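Cysteine synthase (Fusobacterium nucleatum subsp. nucleatum, PDB 5Z5C) is a pyridoxal-phosphate-dependent enzyme that probably makes cysteine and also breaks it down, releasing hydrogen sulfide. Local coordinates at residues 44-48 with 49-53. Numbering follows the deposited sequence.
Sequences NLTGS and IKDRM. With PLP (pyridoxal-5'-phosphate), chain G.
Asp51 turns its carboxylate back from the first turn of helix 50-57 into the loop that precedes it, and both oxygens are taken up there. With CG anti to its own carbonyl carbon (chi1 -65°), the group lies over the type I turn Asn44-Gly47. Asp51 OD1 receives the hydroxyl OG1 of Thr46 at 2.6 Å, on the syn side and close to the carboxylate plane. Asp51 OD2 accepts Thr46 N at 2.8 Å, the donor standing well above that plane. The CB of Asn44 packs against OD2 from the turn. The Asn44 and Arg52 side chains cross at about a right angle, amide and guanidinium planes 70° apart; Asn44 OD1 accepts from Gly18 N, ND2 donates to the carbonyl O of Glu41, and Arg52 is salt-bridged to the Glu41 carboxylate. Ser48 and Asp51 form a capping box, its carboxylate half a weak bond of 3.3 Å from Ser48 N to Asp51 OD2. The Ser48 hydroxyl OG here takes Lys50 N, at 2.9 Å on a bent path (132° at the hydrogen), and also rests against Lys50 CB. A backbone bond from Asp51 N to Ser48 O (3.1 Å) closes the turn. The cap thus sits directly beside the residue that carries the cofactor. Kinks at its second and fourth torsions carry the Lys50 chain out of the loop to NZ, bonded covalently to C4A of pyridoxal phosphate at 1.3 Å, the internal aldimine. Asn80, on helix 80-91, touches both Ser48 and Lys50 and itself donates to the cofactor. Thr46 packs on Ile83 and Ala87 of the same helix, and Leu45 reaches Tyr43 of the second subunit.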
ATOM      1  N   ASN B  44       1.680   5.058   1.976  1.00 27.37           N
ATOM      2  CA  ASN B  44       3.063   5.365   2.222  1.00 27.79           C
ATOM      3  C   ASN B  44       3.878   4.460   1.348  1.00 28.33           C
ATOM      4  O   ASN B  44       3.371   3.450   0.886  1.00 27.99           O
ATOM      5  CB  ASN B  44       3.412   5.125   3.702  1.00 27.73           C
ATOM      6  CG  ASN B  44       3.209   6.363   4.544  1.00 27.91           C
ATOM      7  OD1 ASN B  44       3.870   7.382   4.293  1.00 28.24           O
ATOM      8  ND2 ASN B  44       2.322   6.293   5.556  1.00 27.39           N
ATOM      9  N   LEU B  45       5.157   4.778   1.166  1.00 29.70           N
ATOM     10  CA  LEU B  45       6.046   4.021   0.264  1.00 30.70           C
ATOM     11  C   LEU B  45       5.953   2.517   0.355  1.00 30.73           C
ATOM     12  O   LEU B  45       5.837   1.885  -0.644  1.00 31.09           O
ATOM     13  CB  LEU B  45       7.530   4.424   0.479  1.00 31.89           C
ATOM     14  CG  LEU B  45       8.566   3.776  -0.422  1.00 32.70           C
ATOM     15  CD1 LEU B  45       8.353   4.180  -1.879  1.00 32.77           C
ATOM     16  CD2 LEU B  45       9.967   4.157   0.032  1.00 33.99           C
ATOM     17  N   THR B  46       6.100   1.941   1.544  1.00 31.15           N
ATOM     18  CA  THR B  46       6.101   0.483   1.719  1.00 31.11           C
ATOM     19  C   THR B  46       4.840   0.037   2.469  1.00 30.79           C
ATOM     20  O   THR B  46       4.770  -1.084   2.939  1.00 31.29           O
ATOM     21  CB  THR B  46       7.347  -0.038   2.456  1.00 32.26           C
ATOM     22  OG1 THR B  46       7.402   0.433   3.815  1.00 32.09           O
ATOM     23  CG2 THR B  46       8.670   0.314   1.684  1.00 32.58           C
ATOM     24  N   GLY B  47       3.872   0.931   2.609  1.00 30.07           N
ATOM     25  CA  GLY B  47       2.568   0.580   3.208  1.00 30.09           C
ATOM     26  C   GLY B  47       2.435   0.818   4.709  1.00 30.14           C
ATOM     27  O   GLY B  47       1.451   0.355   5.263  1.00 29.92           O
ATOM     28  N   SER B  48       3.399   1.499   5.364  1.00 30.32           N
ATOM     29  CA  SER B  48       3.298   1.704   6.818  1.00 30.50           C
ATOM     30  C   SER B  48       3.703   3.079   7.309  1.00 30.80           C
ATOM     31  O   SER B  48       4.513   3.763   6.698  1.00 30.37           O
ATOM     32  CB  SER B  48       4.108   0.649   7.620  1.00 31.00           C
ATOM     33  OG  SER B  48       5.448   1.034   7.898  1.00 31.49           O
ATOM     34  N   ILE B  49       3.214   3.414   8.507  1.00 30.80           N
ATOM     35  CA  ILE B  49       3.701   4.588   9.233  1.00 31.42           C
ATOM     36  C   ILE B  49       5.238   4.638   9.393  1.00 31.96           C
ATOM     37  O   ILE B  49       5.815   5.728   9.457  1.00 32.60           O
ATOM     38  CB  ILE B  49       2.992   4.699  10.618  1.00 31.70           C
ATOM     39  CG1 ILE B  49       3.107   6.117  11.232  1.00 32.22           C
ATOM     40  CG2 ILE B  49       3.509   3.655  11.577  1.00 31.99           C
ATOM     41  CD1 ILE B  49       2.312   6.264  12.534  1.00 32.21           C
ATOM     42  N   LYS B  50       5.890   3.482   9.440  1.00 32.13           N
ATOM     43  CA  LYS B  50       7.342   3.416   9.615  1.00 32.99           C
ATOM     44  C   LYS B  50       8.134   4.089   8.492  1.00 33.12           C
ATOM     45  O   LYS B  50       9.279   4.544   8.726  1.00 32.96           O
ATOM     46  CB  LYS B  50       7.836   1.987   9.792  1.00 33.66           C
ATOM     47  CG  LYS B  50       7.173   1.220  10.934  1.00 33.83           C
ATOM     48  CD  LYS B  50       7.442   1.840  12.285  1.00 34.08           C
ATOM     49  CE  LYS B  50       6.447   1.305  13.271  1.00 34.83           C
ATOM     50  NZ  LYS B  50       6.736  -0.105  13.639  1.00 35.59           N
ATOM     51  N   ASP B  51       7.515   4.220   7.317  1.00 32.39           N
ATOM     52  CA  ASP B  51       8.125   4.979   6.223  1.00 32.97           C
ATOM     53  C   ASP B  51       8.393   6.449   6.596  1.00 33.13           C
ATOM     54  O   ASP B  51       9.414   6.980   6.196  1.00 33.52           O
ATOM     55  CB  ASP B  51       7.253   4.966   4.964  1.00 32.68           C
ATOM     56  CG  ASP B  51       7.112   3.581   4.353  1.00 32.49           C
ATOM     57  OD1 ASP B  51       8.147   2.913   4.143  1.00 32.57           O
ATOM     58  OD2 ASP B  51       5.967   3.176   4.073  1.00 30.90           O
ATOM     59  N   ARG B  52       7.477   7.087   7.331  1.00 32.74           N
ATOM     60  CA  ARG B  52       7.645   8.472   7.758  1.00 33.46           C
ATOM     61  C   ARG B  52       8.893   8.588   8.657  1.00 35.01           C
ATOM     62  O   ARG B  52       9.687   9.497   8.524  1.00 35.04           O
ATOM     63  CB  ARG B  52       6.473   8.940   8.593  1.00 32.84           C
ATOM     64  CG  ARG B  52       5.155   9.045   7.842  1.00 32.06           C
ATOM     65  CD  ARG B  52       4.070   9.383   8.820  1.00 31.83           C
ATOM     66  NE  ARG B  52       2.782   9.602   8.213  1.00 31.46           N
ATOM     67  CZ  ARG B  52       2.275  10.791   7.946  1.00 31.51           C
ATOM     68  NH1 ARG B  52       3.033  11.879   8.047  1.00 32.29           N
ATOM     69  NH2 ARG B  52       1.036  10.889   7.512  1.00 31.10           N
ATOM     70  N   MET B  53       9.028   7.601   9.535  1.00 36.45           N
ATOM     71  CA  MET B  53      10.051   7.530  10.539  1.00 37.55           C
ATOM     72  C   MET B  53      11.416   7.221   9.925  1.00 37.99           C
ATOM     73  O   MET B  53      12.383   7.864  10.283  1.00 38.29           O
ATOM     74  CB  MET B  53       9.679   6.454  11.550  1.00 38.91           C
ATOM     75  CG  MET B  53      10.566   6.438  12.772  1.00 41.97           C
ATOM     76  SD  MET B  53      11.992   5.351  12.667  1.00 45.81           S
ATOM     77  CE  MET B  53      11.234   3.785  13.096  1.00 46.15           C
TER
HETATM   78  N1  PLP G 401       1.682  -1.198  14.447  1.00 34.81           N
HETATM   79  C2  PLP G 401       2.466  -1.655  13.445  1.00 34.42           C
HETATM   80  C2A PLP G 401       1.911  -2.465  12.306  1.00 33.95           C
HETATM   81  C3  PLP G 401       3.907  -1.350  13.465  1.00 34.88           C
HETATM   82  O3  PLP G 401       4.724  -1.793  12.487  1.00 34.90           O
HETATM   83  C4  PLP G 401       4.452  -0.564  14.589  1.00 35.71           C
HETATM   84  C4A PLP G 401       5.896  -0.247  14.647  1.00 35.93           C
HETATM   85  C5  PLP G 401       3.499  -0.118  15.623  1.00 35.31           C
HETATM   86  C6  PLP G 401       2.157  -0.472  15.490  1.00 35.08           C
HETATM   87  C5A PLP G 401       4.008   0.692  16.798  1.00 36.43           C
HETATM   88  O4P PLP G 401       4.540   1.970  16.418  1.00 36.57           O
HETATM   89  P   PLP G 401       5.793   2.647  17.178  1.00 35.96           P
HETATM   90  O1P PLP G 401       6.972   1.783  16.830  1.00 36.20           O
HETATM   91  O2P PLP G 401       5.829   4.058  16.647  1.00 35.61           O
HETATM   92  O3P PLP G 401       5.377   2.605  18.634  1.00 36.40           O